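Local atomic coordinates of transaminase (Bacillus megaterium, PDB entry 5G0A), a protein that probably transfers amino groups between amines and carbonyl compounds with pyridoxal-5'-phosphate as cofactor, as an S-selective omega-transaminase of the class-III family. Residues Glu229-Val234 / Leu262-Ile267; Gln290-Thr295 / Ser313-Ala318; His375-Asn380 / Asp466-Gly471; Ile389-Asn394 / Pro438-Ile443. All coordinates share one frame; numbering follows the deposited sequence.

Contact 1 (Glu229-Val234 / Leu262-Ile267); sequences EQVAAV and LGVLWI
Ala-233 and Val-234 pair with Leu-265 and Trp-266 across the two strands of a beta-alpha-beta crossover, part of the large, mostly parallel sheet of this class-III aminotransferase. Strand 231-236 leads through helix 251-262 into strand 265-269, and the short segments run at 38° to each other. Three backbone hydrogen bonds join them: Leu-265 N to Ala-232 O (3.0 Å), Val-234 N to Leu-265 O (2.9 Å) and Ile-267 N to Val-234 O (2.9 Å). Gly-263, the C-prime residue of the Schellman motif that ends the helix, hands the chain to Val-264, which fits in ahead of the pairing. With its CG1 opposite the backbone N (chi1 163°), that methyl lies on Ala-233 CA at 3.5 Å and also meets Val-231 CG1 and Val-234 CG2, while its CG2 rests against Val-231 O. Shortened to an alanine here, the side chain would probably open a gap between Val-231 and Val-234 and uncover the backbone of Ala-233. On one face of the sheet Ala-233 CB touches Ile-267 CD1 at 3.8 Å, and helix 121-136 covers Leu-265 and Ile-267. The other face carries Val-234 and Trp-266 against helix 251-262; Trp-266 brings CD1, at the ring edge, to 3.6 Å from Val-234 O, and its NE1 bonds to Thr-236 OG1. Between the two segments, hydrogen bonding is thus left to the peptide groups, while alanine and branched apolar side chains line one face and valine and tryptophan the other, a chemistry suited to a contact whose touching residues are all buried.

Contact 2 (Gln290-Thr295 / Ser313-Ala318); sequences QPDIIT and SKEIAA. Unlike the reference sequence in segment 313-318: Ala-318 (reference Glu).
A first torsion of 68° folds Ser-313 OG back over the start of helix 314-321, while Ile-316, with chi1 -65° and an extended chain beyond, sends CD1 out toward Ile-293. Ser-313 is the N-cap residue: its OG accepts from Ile-316 N at 3.2 Å. The backbone of the same serine ties on to the residue just before strand 293-296, Ser-313 N donating to Asp-292 O at 2.9 Å. Ile-316 crosses Ile-293 at about a right angle, its CD1 3.7 Å from Ile-293 CG1. A water ties the polar side together, accepting from Ser-313 OG at 2.6 Å and donating to Asp-292 OD1 and Glu-315 OE2. Its two donated bonds bridge carboxylate oxygens of like charge, which probably eases their proximity; Asp-292 OD2 is further engaged by Arg-256 and Trp-266 N. With an alanine here, Ile-316 N would probably lose its capping acceptor and the water the hydroxyl that donates to it. Around this junction, strand 308-313 runs antiparallel beside strand 293-296 and turns into the helix at Ser-313, Leu-265 of strand 265-269 packs on Ile-316, and helix 121-136 lays Ile-131 against Ile-316 and Tyr-135 against Glu-315.

Contact 3 (His375-Asn380 / Asp466-Gly471); sequences HKSIGN and DYLESG
Glu-469 takes a short hydrogen bond from His-375 ND1, 2.6 Å to its OE2, yet the imidazole meets this oxygen from well above the carboxylate plane, 49° out of it. Ring and carboxylate are turned 40° against each other, and the acceptor sits near the ring edge. The other oxygen, OE1, serves Ser-377: the hydroxyl OG donates to it at 3.1 Å, again from above the carboxylate plane, and Ser-377 N adds a weak bond at 3.4 Å. Glu-469 reaches both partners because its CG stands between backbone N and carbonyl carbon (chi1 60°) and the chain then runs out extended.

The partners are brought together by a type I turn from His-375 to Ile-378, closed by Ile-378 N on His-375 O, which leads from helix 353-374 into strand 378-384. Facing it is the C-terminal end of helix 451-468, where Ser-470 OG bonds back to Asp-466 O at 2.7 Å. Beside the polar group, Leu-468 CD2 packs on Ser-377 CB at 3.8 Å, and Leu-465 of the same helix touches both His-375 and Ser-377. Asp-466 supplies another carboxylate, its OD1 lying 3.2 Å from His-375 CE1 near the ring plane.

His-375 NE2 is in turn hydrogen-bonded to Asp-462 OD1, so each ring nitrogen faces a carboxylate oxygen. Such surroundings would be expected to favour the protonated, positively charged imidazole, and with a bond at each end the ring is held against turning, and the bonds link the turn that leads into strand 378-384 with the C-terminal end of helix 451-468.

Contact 4 (Ile389-Asn394 / Pro438-Ile443); sequences IVDIVN and PNTMRI
Segments 389-392 and 440-443 run antiparallel, their directions 161° apart, with Val-390 and Met-441 as a hydrogen-bonded pair (Val-390 N to Met-441 O 3.1 Å, Met-441 N to Val-390 O 2.9 Å) and Ile-392 N reaching Asn-439 O at 2.9 Å beyond it. On one face, Val-390 CB lies 3.7 Å from Met-441 CB, and Val-390 CG2 also meets Ile-443 CD1. The first torsion of Met-441 (chi1 -46°) puts CG beside the neighbouring strand, 3.6 Å from Ile-392 CG1. These strands belong to the three-stranded antiparallel sheet of the C-terminal region, in which 387-392 is the middle strand; helices 451-468 and 418-427 close over Ile-392 and Met-441. The opposite face carries the non-hydrogen-bonded pairs. In one, Asp-391 and Thr-440 lie side by side and point the same way, OD1 of the former 3.8 Å from CG2 of the latter. In the other, Ile-389 sets its CG2 methyl over one face of the Arg-442 guanidinium, 3.1 Å from NH1, a tight approach. Arg-442 NE donates to Gly-241 O, which steadies the group beneath the methyl. Where the pairing ends, a water donates to both Ile-392 O and Asn-439 OD1, while Asn-439 ND2 turns to Asp-405 OD1 and Val-402 O.

Overall arrangement
The four contacts fall into two touching pairs. Contacts 1 and 2, centres 13 Å apart, share the large sheet and are joined where Trp-266 N approaches Asp-292 OD2 at 2.8 Å. Contacts 3 and 4, centres 11 Å apart, share the small antiparallel sheet: Asn-380 O lies 2.8 Å from Asp-391 N, and Leu-468 packs on Ile-392. Between the pairs, centres stand 33 to 45 Å apart. The side chains of Ile-267 in contact 1 and Arg-442 in contact 4 lie about 10 Å and 9 Å from a bound pyridoxal-5'-phosphate. Strand 265-269 ends at Asp-269 and strand 293-296 leads to Lys-298, both in that pocket.

Contact 1 (Glu229-Val234 / Leu262-Ile267)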
loop_
_atom_site.group_PDB
_atom_site.type_symbol
_atom_site.label_atom_id
_atom_site.label_comp_id
_atom_site.label_asym_id
_atom_site.label_seq_id
_atom_site.Cartn_x
_atom_site.Cartn_y
_atom_site.Cartn_z
ATOM N N GLU B 229 19.105 -4.714 0.577
ATOM C CA GLU B 229 18.639 -5.420 1.759
ATOM C C GLU B 229 17.101 -5.515 1.870
ATOM O O GLU B 229 16.585 -6.220 2.723
ATOM C CB GLU B 229 19.266 -4.845 3.056
ATOM C CG GLU B 229 18.696 -3.513 3.581
ATOM C CD GLU B 229 19.004 -2.286 2.744
ATOM O OE1 GLU B 229 19.822 -2.319 1.803
ATOM O OE2 GLU B 229 18.399 -1.234 3.041
ATOM N N GLN B 230 16.361 -4.795 1.035
ATOM C CA GLN B 230 14.917 -5.031 1.059
ATOM C C GLN B 230 14.362 -5.562 -0.257
ATOM O O GLN B 230 13.150 -5.603 -0.438
ATOM C CB GLN B 230 14.132 -3.821 1.558
ATOM C CG GLN B 230 14.063 -2.658 0.596
ATOM C CD GLN B 230 12.992 -1.659 1.027
ATOM O OE1 GLN B 230 12.164 -1.954 1.905
ATOM N NE2 GLN B 230 12.993 -0.492 0.411
ATOM N N VAL B 231 15.257 -5.961 -1.160
ATOM C CA VAL B 231 14.854 -6.528 -2.453
ATOM C C VAL B 231 15.008 -8.063 -2.390
ATOM O O VAL B 231 16.108 -8.582 -2.326
ATOM C CB VAL B 231 15.632 -5.937 -3.660
ATOM C CG1 VAL B 231 15.216 -6.620 -4.968
ATOM C CG2 VAL B 231 15.388 -4.427 -3.782
ATOM N N ALA B 232 13.886 -8.771 -2.407
ATOM C CA ALA B 232 13.888 -10.246 -2.424
ATOM C C ALA B 232 14.432 -10.866 -3.705
ATOM O O ALA B 232 15.167 -11.841 -3.639
ATOM C CB ALA B 232 12.467 -10.793 -2.168
ATOM N N ALA B 233 14.003 -10.337 -4.853
ATOM C CA ALA B 233 14.132 -11.022 -6.136
ATOM C C ALA B 233 13.930 -10.082 -7.310
ATOM O O ALA B 233 13.259 -9.041 -7.205
ATOM C CB ALA B 233 13.127 -12.190 -6.216
ATOM N N VAL B 234 14.515 -10.473 -8.438
ATOM C CA VAL B 234 14.163 -9.946 -9.734
ATOM C C VAL B 234 13.440 -11.094 -10.433
ATOM O O VAL B 234 13.928 -12.229 -10.426
ATOM C CB VAL B 234 15.429 -9.587 -10.552
ATOM C CG1 VAL B 234 15.021 -9.096 -11.934
ATOM C CG2 VAL B 234 16.224 -8.485 -9.840
ATOM N N LEU B 262 24.455 -8.688 -5.889
ATOM C CA LEU B 262 23.637 -7.903 -4.947
ATOM C C LEU B 262 23.041 -8.722 -3.796
ATOM O O LEU B 262 22.578 -8.148 -2.812
ATOM C CB LEU B 262 22.532 -7.130 -5.683
ATOM C CG LEU B 262 22.966 -6.123 -6.766
ATOM C CD1 LEU B 262 21.753 -5.544 -7.470
ATOM C CD2 LEU B 262 23.845 -5.019 -6.185
ATOM N N GLY B 263 23.065 -10.053 -3.914
ATOM C CA GLY B 263 22.515 -10.936 -2.887
ATOM C C GLY B 263 20.994 -10.998 -2.979
ATOM O O GLY B 263 20.305 -11.049 -1.952
ATOM N N VAL B 264 20.499 -11.034 -4.213
ATOM C CA VAL B 264 19.050 -10.990 -4.519
ATOM C C VAL B 264 18.743 -12.262 -5.313
ATOM O O VAL B 264 19.598 -12.748 -6.072
ATOM C CB VAL B 264 18.756 -9.693 -5.313
ATOM C CG1 VAL B 264 17.417 -9.708 -6.041
ATOM C CG2 VAL B 264 18.884 -8.472 -4.387
ATOM N N LEU B 265 17.562 -12.836 -5.101
ATOM C CA LEU B 265 17.158 -14.002 -5.877
ATOM C C LEU B 265 16.805 -13.660 -7.332
ATOM O O LEU B 265 16.403 -12.541 -7.651
ATOM C CB LEU B 265 15.978 -14.722 -5.194
ATOM C CG LEU B 265 16.193 -15.291 -3.799
ATOM C CD1 LEU B 265 14.870 -15.851 -3.256
ATOM C CD2 LEU B 265 17.312 -16.358 -3.775
ATOM N N TRP B 266 16.975 -14.651 -8.217
ATOM C CA TRP B 266 16.490 -14.569 -9.577
ATOM C C TRP B 266 15.404 -15.621 -9.819
ATOM O O TRP B 266 15.646 -16.831 -9.719
ATOM C CB TRP B 266 17.649 -14.699 -10.618
ATOM C CG TRP B 266 17.172 -14.783 -12.038
ATOM C CD1 TRP B 266 16.145 -14.068 -12.611
ATOM C CD2 TRP B 266 17.703 -15.616 -13.081
ATOM N NE1 TRP B 266 15.993 -14.428 -13.929
ATOM C CE2 TRP B 266 16.937 -15.368 -14.243
ATOM C CE3 TRP B 266 18.761 -16.551 -13.148
ATOM C CZ2 TRP B 266 17.174 -16.028 -15.456
ATOM C CZ3 TRP B 266 18.989 -17.198 -14.363
ATOM C CH2 TRP B 266 18.201 -16.939 -15.490
ATOM N N ILE B 267 14.189 -15.138 -10.061
ATOM C CA ILE B 267 13.069 -15.998 -10.436
ATOM C C ILE B 267 12.950 -15.894 -11.940
ATOM O O ILE B 267 12.725 -14.811 -12.479
ATOM C CB ILE B 267 11.727 -15.496 -9.822
ATOM C CG1 ILE B 267 11.815 -15.429 -8.285
ATOM C CG2 ILE B 267 10.578 -16.400 -10.327
ATOM C CD1 ILE B 267 10.626 -14.696 -7.629
#

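Contact 2 (Gln290-Thr295 / Ser313-Ala318)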
loop_
_atom_site.group_PDB
_atom_site.type_symbol
_atom_site.label_atom_id
_atom_site.label_comp_id
_atom_site.label_asym_id
_atom_site.label_seq_id
_atom_site.Cartn_x
_atom_site.Cartn_y
_atom_site.Cartn_z
ATOM N N GLN B 290 21.703 -20.648 -14.255
ATOM C CA GLN B 290 20.725 -21.384 -13.472
ATOM C C GLN B 290 20.057 -20.369 -12.542
ATOM O O GLN B 290 20.747 -19.558 -11.901
ATOM C CB GLN B 290 21.387 -22.526 -12.693
ATOM C CG GLN B 290 21.829 -23.676 -13.619
ATOM C CD GLN B 290 22.526 -24.840 -12.924
ATOM O OE1 GLN B 290 22.267 -25.151 -11.766
ATOM N NE2 GLN B 290 23.414 -25.515 -13.663
ATOM N N PRO B 291 18.722 -20.390 -12.485
ATOM C CA PRO B 291 17.986 -19.482 -11.606
ATOM C C PRO B 291 17.880 -20.018 -10.178
ATOM O O PRO B 291 18.358 -21.127 -9.881
ATOM C CB PRO B 291 16.587 -19.448 -12.259
ATOM C CG PRO B 291 16.436 -20.863 -12.790
ATOM C CD PRO B 291 17.813 -21.254 -13.280
ATOM N N ASP B 292 17.244 -19.234 -9.293
ATOM C CA ASP B 292 16.969 -19.675 -7.929
ATOM C C ASP B 292 15.591 -20.325 -7.820
ATOM O O ASP B 292 15.359 -21.194 -6.980
ATOM C CB ASP B 292 17.033 -18.469 -6.977
ATOM C CG ASP B 292 18.430 -17.864 -6.916
ATOM O OD1 ASP B 292 19.311 -18.498 -6.292
ATOM O OD2 ASP B 292 18.642 -16.789 -7.491
ATOM N N ILE B 293 14.682 -19.852 -8.663
ATOM C CA ILE B 293 13.287 -20.330 -8.675
ATOM C C ILE B 293 12.792 -20.245 -10.107
ATOM O O ILE B 293 13.107 -19.273 -10.820
ATOM C CB ILE B 293 12.350 -19.411 -7.811
ATOM C CG1 ILE B 293 12.774 -19.397 -6.344
ATOM C CG2 ILE B 293 10.890 -19.839 -7.939
ATOM C CD1 ILE B 293 12.067 -18.335 -5.494
ATOM N N ILE B 294 12.039 -21.262 -10.553
ATOM C CA ILE B 294 11.223 -21.108 -11.773
ATOM C C ILE B 294 9.745 -21.383 -11.518
ATOM O O ILE B 294 9.387 -22.120 -10.596
ATOM C CB ILE B 294 11.689 -21.950 -13.000
ATOM C CG1 ILE B 294 11.455 -23.464 -12.781
ATOM C CG2 ILE B 294 13.130 -21.537 -13.405
ATOM C CD1 ILE B 294 11.798 -24.293 -14.030
ATOM N N THR B 295 8.920 -20.770 -12.358
ATOM C CA THR B 295 7.475 -20.990 -12.348
ATOM C C THR B 295 7.069 -21.675 -13.641
ATOM O O THR B 295 7.638 -21.396 -14.703
ATOM C CB THR B 295 6.706 -19.665 -12.169
ATOM O OG1 THR B 295 7.169 -18.711 -13.125
ATOM C CG2 THR B 295 6.924 -19.112 -10.767
ATOM N N SER B 313 15.337 -23.752 -5.553
ATOM C CA SER B 313 16.711 -24.289 -5.367
ATOM C C SER B 313 16.856 -25.153 -4.118
ATOM O O SER B 313 16.041 -25.091 -3.200
ATOM C CB SER B 313 17.718 -23.127 -5.316
ATOM O OG SER B 313 17.515 -22.369 -4.131
ATOM N N LYS B 314 17.930 -25.937 -4.062
ATOM C CA LYS B 314 18.220 -26.728 -2.885
ATOM C C LYS B 314 18.321 -25.857 -1.630
ATOM O O LYS B 314 17.853 -26.248 -0.567
ATOM C CB LYS B 314 19.531 -27.495 -3.092
ATOM C CG LYS B 314 19.414 -28.553 -4.171
ATOM C CD LYS B 314 20.673 -29.411 -4.253
ATOM C CE LYS B 314 20.412 -30.655 -5.082
ATOM N NZ LYS B 314 20.342 -30.383 -6.533
ATOM N N GLU B 315 18.934 -24.683 -1.752
ATOM C CA GLU B 315 19.100 -23.834 -0.567
ATOM C C GLU B 315 17.748 -23.273 -0.093
ATOM O O GLU B 315 17.497 -23.225 1.096
ATOM C CB GLU B 315 20.176 -22.746 -0.746
ATOM C CG GLU B 315 19.795 -21.563 -1.592
ATOM C CD GLU B 315 20.792 -20.403 -1.528
ATOM O OE1 GLU B 315 21.806 -20.443 -0.767
ATOM O OE2 GLU B 315 20.547 -19.440 -2.266
ATOM N N ILE B 316 16.898 -22.885 -1.034
ATOM C CA ILE B 316 15.547 -22.410 -0.674
ATOM C C ILE B 316 14.711 -23.527 -0.046
ATOM O O ILE B 316 14.083 -23.343 1.007
ATOM C CB ILE B 316 14.847 -21.714 -1.873
ATOM C CG1 ILE B 316 15.611 -20.429 -2.243
ATOM C CG2 ILE B 316 13.380 -21.426 -1.530
ATOM C CD1 ILE B 316 15.142 -19.801 -3.560
ATOM N N ALA B 317 14.729 -24.704 -0.673
ATOM C CA ALA B 317 14.053 -25.879 -0.116
ATOM C C ALA B 317 14.509 -26.229 1.298
ATOM O O ALA B 317 13.701 -26.549 2.153
ATOM C CB ALA B 317 14.214 -27.078 -1.040
ATOM N N ALA B 318 15.817 -26.153 1.549
ATOM C CA ALA B 318 16.336 -26.503 2.872
ATOM C C ALA B 318 15.807 -25.532 3.942
ATOM O O ALA B 318 15.479 -25.939 5.048
ATOM C CB ALA B 318 17.869 -26.518 2.854
HETATM O O HOH W 1 18.775 -20.136 -4.136
#

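Contact 3 (His375-Asn380 / Asp466-Gly471)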
loop_
_atom_site.group_PDB
_atom_site.type_symbol
_atom_site.label_atom_id
_atom_site.label_comp_id
_atom_site.label_asym_id
_atom_site.label_seq_id
_atom_site.Cartn_x
_atom_site.Cartn_y
_atom_site.Cartn_z
ATOM N N HIS B 375 8.994 -9.864 -48.407
ATOM C CA HIS B 375 8.072 -8.942 -47.747
ATOM C C HIS B 375 8.763 -7.896 -46.888
ATOM O O HIS B 375 9.237 -8.200 -45.793
ATOM C CB HIS B 375 7.083 -9.710 -46.858
ATOM C CG HIS B 375 6.116 -10.554 -47.618
ATOM N ND1 HIS B 375 5.080 -10.015 -48.348
ATOM C CD2 HIS B 375 6.013 -11.896 -47.745
ATOM C CE1 HIS B 375 4.383 -10.992 -48.899
ATOM N NE2 HIS B 375 4.931 -12.143 -48.553
ATOM N N LYS B 376 8.761 -6.652 -47.365
ATOM C CA LYS B 376 9.434 -5.551 -46.676
ATOM C C LYS B 376 8.675 -5.101 -45.420
ATOM O O LYS B 376 9.196 -4.314 -44.625
ATOM C CB LYS B 376 9.694 -4.387 -47.645
ATOM C CG LYS B 376 10.574 -4.792 -48.825
ATOM C CD LYS B 376 10.872 -3.650 -49.785
ATOM C CE LYS B 376 11.722 -4.166 -50.939
ATOM N NZ LYS B 376 12.262 -3.088 -51.817
ATOM N N SER B 377 7.457 -5.618 -45.244
ATOM C CA SER B 377 6.681 -5.410 -44.016
ATOM C C SER B 377 7.248 -6.198 -42.830
ATOM O O SER B 377 6.876 -5.941 -41.680
ATOM C CB SER B 377 5.211 -5.784 -44.225
ATOM O OG SER B 377 5.074 -7.173 -44.495
ATOM N N ILE B 378 8.123 -7.160 -43.110
ATOM C CA ILE B 378 8.884 -7.830 -42.050
ATOM C C ILE B 378 10.162 -7.033 -41.801
ATOM O O ILE B 378 11.076 -7.044 -42.628
ATOM C CB ILE B 378 9.211 -9.310 -42.385
ATOM C CG1 ILE B 378 7.919 -10.120 -42.573
ATOM C CG2 ILE B 378 10.069 -9.937 -41.289
ATOM C CD1 ILE B 378 8.112 -11.466 -43.249
ATOM N N GLY B 379 10.209 -6.332 -40.670
ATOM C CA GLY B 379 11.403 -5.577 -40.271
ATOM C C GLY B 379 12.481 -6.475 -39.705
ATOM O O GLY B 379 13.671 -6.322 -40.018
ATOM N N ASN B 380 12.060 -7.417 -38.868
ATOM C CA ASN B 380 12.939 -8.417 -38.264
ATOM C C ASN B 380 12.121 -9.601 -37.739
ATOM O O ASN B 380 10.897 -9.529 -37.663
ATOM C CB ASN B 380 13.775 -7.816 -37.129
ATOM C CG ASN B 380 14.939 -8.709 -36.734
ATOM O OD1 ASN B 380 15.556 -9.346 -37.586
ATOM N ND2 ASN B 380 15.231 -8.776 -35.440
ATOM N N ASP B 466 1.063 -9.900 -48.254
ATOM C CA ASP B 466 0.761 -9.316 -49.564
ATOM C C ASP B 466 -0.288 -8.220 -49.411
ATOM O O ASP B 466 -0.113 -7.112 -49.909
ATOM C CB ASP B 466 0.247 -10.379 -50.542
ATOM C CG ASP B 466 1.358 -11.085 -51.302
ATOM O OD1 ASP B 466 2.490 -10.553 -51.395
ATOM O OD2 ASP B 466 1.084 -12.184 -51.828
ATOM N N TYR B 467 -1.369 -8.543 -48.702
ATOM C CA TYR B 467 -2.488 -7.636 -48.495
ATOM C C TYR B 467 -2.110 -6.455 -47.599
ATOM O O TYR B 467 -2.567 -5.338 -47.822
ATOM C CB TYR B 467 -3.683 -8.400 -47.910
ATOM C CG TYR B 467 -4.886 -7.544 -47.565
ATOM C CD1 TYR B 467 -5.863 -7.256 -48.523
ATOM C CD2 TYR B 467 -5.051 -7.030 -46.278
ATOM C CE1 TYR B 467 -6.968 -6.473 -48.207
ATOM C CE2 TYR B 467 -6.151 -6.248 -45.951
ATOM C CZ TYR B 467 -7.104 -5.971 -46.916
ATOM O OH TYR B 467 -8.197 -5.193 -46.588
ATOM N N LEU B 468 -1.284 -6.709 -46.585
ATOM C CA LEU B 468 -0.822 -5.646 -45.696
ATOM C C LEU B 468 -0.039 -4.554 -46.440
ATOM O O LEU B 468 -0.236 -3.368 -46.180
ATOM C CB LEU B 468 0.029 -6.208 -44.556
ATOM C CG LEU B 468 0.376 -5.207 -43.448
ATOM C CD1 LEU B 468 -0.762 -5.079 -42.439
ATOM C CD2 LEU B 468 1.662 -5.622 -42.753
ATOM N N GLU B 469 0.834 -4.964 -47.357
ATOM C CA GLU B 469 1.693 -4.019 -48.084
ATOM C C GLU B 469 1.104 -3.586 -49.430
ATOM O O GLU B 469 1.747 -2.871 -50.209
ATOM C CB GLU B 469 3.124 -4.560 -48.229
ATOM C CG GLU B 469 3.258 -5.881 -48.971
ATOM C CD GLU B 469 4.507 -6.651 -48.579
ATOM O OE1 GLU B 469 5.103 -6.348 -47.521
ATOM O OE2 GLU B 469 4.896 -7.568 -49.333
ATOM N N SER B 470 -0.120 -4.035 -49.689
ATOM C CA SER B 470 -0.927 -3.519 -50.781
ATOM C C SER B 470 -1.952 -2.578 -50.160
ATOM O O SER B 470 -2.971 -3.025 -49.625
ATOM C CB SER B 470 -1.608 -4.661 -51.539
ATOM O OG SER B 470 -0.645 -5.569 -52.050
ATOM N N GLY B 471 -1.658 -1.279 -50.223
ATOM C CA GLY B 471 -2.436 -0.240 -49.540
ATOM C C GLY B 471 -3.931 -0.253 -49.806
ATOM O O GLY B 471 -4.435 0.533 -50.614
#

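Contact 4 (Ile389-Asn394 / Pro438-Ile443)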
loop_
_atom_site.group_PDB
_atom_site.type_symbol
_atom_site.label_atom_id
_atom_site.label_comp_id
_atom_site.label_asym_id
_atom_site.label_seq_id
_atom_site.Cartn_x
_atom_site.Cartn_y
_atom_site.Cartn_z
ATOM N N ILE B 389 8.842 -14.392 -32.822
ATOM C CA ILE B 389 8.344 -13.041 -32.959
ATOM C C ILE B 389 8.692 -12.573 -34.360
ATOM O O ILE B 389 9.762 -12.899 -34.863
ATOM C CB ILE B 389 8.977 -12.043 -31.956
ATOM C CG1 ILE B 389 10.505 -12.096 -32.020
ATOM C CG2 ILE B 389 8.466 -12.275 -30.540
ATOM C CD1 ILE B 389 11.158 -10.730 -31.949
ATOM N N VAL B 390 7.776 -11.833 -34.972
ATOM C CA VAL B 390 8.010 -11.186 -36.255
ATOM C C VAL B 390 7.601 -9.727 -36.095
ATOM O O VAL B 390 6.423 -9.410 -35.845
ATOM C CB VAL B 390 7.197 -11.823 -37.411
ATOM C CG1 VAL B 390 7.521 -11.130 -38.738
ATOM C CG2 VAL B 390 7.455 -13.323 -37.523
ATOM N N ASP B 391 8.583 -8.836 -36.227
ATOM C CA ASP B 391 8.322 -7.408 -36.126
ATOM C C ASP B 391 7.743 -6.908 -37.445
ATOM O O ASP B 391 8.379 -7.014 -38.498
ATOM C CB ASP B 391 9.595 -6.630 -35.764
ATOM C CG ASP B 391 10.242 -7.114 -34.478
ATOM O OD1 ASP B 391 9.517 -7.393 -33.501
ATOM O OD2 ASP B 391 11.490 -7.191 -34.438
ATOM N N ILE B 392 6.530 -6.376 -37.368
ATOM C CA ILE B 392 5.796 -5.897 -38.528
ATOM C C ILE B 392 5.990 -4.376 -38.627
ATOM O O ILE B 392 5.837 -3.657 -37.644
ATOM C CB ILE B 392 4.294 -6.263 -38.428
ATOM C CG1 ILE B 392 4.095 -7.789 -38.282
ATOM C CG2 ILE B 392 3.505 -5.743 -39.628
ATOM C CD1 ILE B 392 4.452 -8.626 -39.504
ATOM N N VAL B 393 6.357 -3.905 -39.814
ATOM C CA VAL B 393 6.604 -2.477 -40.033
ATOM C C VAL B 393 6.002 -2.017 -41.356
ATOM O O VAL B 393 5.717 -2.827 -42.234
ATOM C CB VAL B 393 8.113 -2.148 -40.059
ATOM C CG1 VAL B 393 8.752 -2.350 -38.686
ATOM C CG2 VAL B 393 8.825 -2.966 -41.135
ATOM N N ASN B 394 5.802 -0.706 -41.476
ATOM C CA ASN B 394 5.458 -0.075 -42.745
ATOM C C ASN B 394 6.603 -0.308 -43.728
ATOM O O ASN B 394 7.739 0.084 -43.467
ATOM C CB ASN B 394 5.204 1.424 -42.518
ATOM C CG ASN B 394 4.730 2.151 -43.773
ATOM O OD1 ASN B 394 5.100 1.801 -44.891
ATOM N ND2 ASN B 394 3.911 3.179 -43.582
ATOM N N PRO B 438 0.313 -5.115 -31.094
ATOM C CA PRO B 438 -0.190 -4.573 -32.360
ATOM C C PRO B 438 0.796 -4.624 -33.533
ATOM O O PRO B 438 0.360 -4.743 -34.688
ATOM C CB PRO B 438 -0.538 -3.121 -32.001
ATOM C CG PRO B 438 0.380 -2.787 -30.873
ATOM C CD PRO B 438 0.537 -4.059 -30.085
ATOM N N ASN B 439 2.098 -4.534 -33.251
ATOM C CA ASN B 439 3.125 -4.553 -34.311
ATOM C C ASN B 439 3.975 -5.810 -34.354
ATOM O O ASN B 439 5.013 -5.832 -35.016
ATOM C CB ASN B 439 4.095 -3.370 -34.148
ATOM C CG ASN B 439 3.388 -2.045 -34.026
ATOM O OD1 ASN B 439 2.606 -1.664 -34.898
ATOM N ND2 ASN B 439 3.663 -1.327 -32.940
ATOM N N THR B 440 3.563 -6.856 -33.641
ATOM C CA THR B 440 4.453 -7.982 -33.451
ATOM C C THR B 440 3.667 -9.263 -33.497
ATOM O O THR B 440 2.747 -9.459 -32.716
ATOM C CB THR B 440 5.177 -7.904 -32.086
ATOM O OG1 THR B 440 5.624 -6.554 -31.850
ATOM C CG2 THR B 440 6.367 -8.872 -32.047
ATOM N N MET B 441 4.029 -10.123 -34.428
ATOM C CA MET B 441 3.470 -11.455 -34.483
ATOM C C MET B 441 4.094 -12.314 -33.416
ATOM O O MET B 441 5.270 -12.160 -33.119
ATOM C CB MET B 441 3.820 -12.038 -35.819
ATOM C CG MET B 441 3.533 -11.020 -36.884
ATOM S SD MET B 441 2.017 -11.516 -37.656
ATOM C CE MET B 441 2.854 -12.679 -38.717
ATOM N N ARG B 442 3.299 -13.247 -32.890
ATOM C CA ARG B 442 3.747 -14.197 -31.885
ATOM C C ARG B 442 3.227 -15.552 -32.355
ATOM O O ARG B 442 2.032 -15.845 -32.264
ATOM C CB ARG B 442 3.169 -13.850 -30.504
ATOM C CG ARG B 442 3.967 -14.431 -29.338
ATOM C CD ARG B 442 5.117 -13.480 -29.041
ATOM N NE ARG B 442 6.005 -13.796 -27.919
ATOM C CZ ARG B 442 7.172 -14.427 -28.045
ATOM N NH1 ARG B 442 7.559 -14.892 -29.236
ATOM N NH2 ARG B 442 7.950 -14.601 -26.984
ATOM N N ILE B 443 4.141 -16.358 -32.869
ATOM C CA ILE B 443 3.776 -17.560 -33.609
ATOM C C ILE B 443 4.179 -18.774 -32.812
ATOM O O ILE B 443 5.310 -18.852 -32.353
ATOM C CB ILE B 443 4.472 -17.567 -34.995
ATOM C CG1 ILE B 443 3.974 -16.375 -35.825
ATOM C CG2 ILE B 443 4.201 -18.876 -35.746
ATOM C CD1 ILE B 443 4.814 -16.071 -37.043
HETATM O O HOH W 2 3.700 -2.321 -37.595
#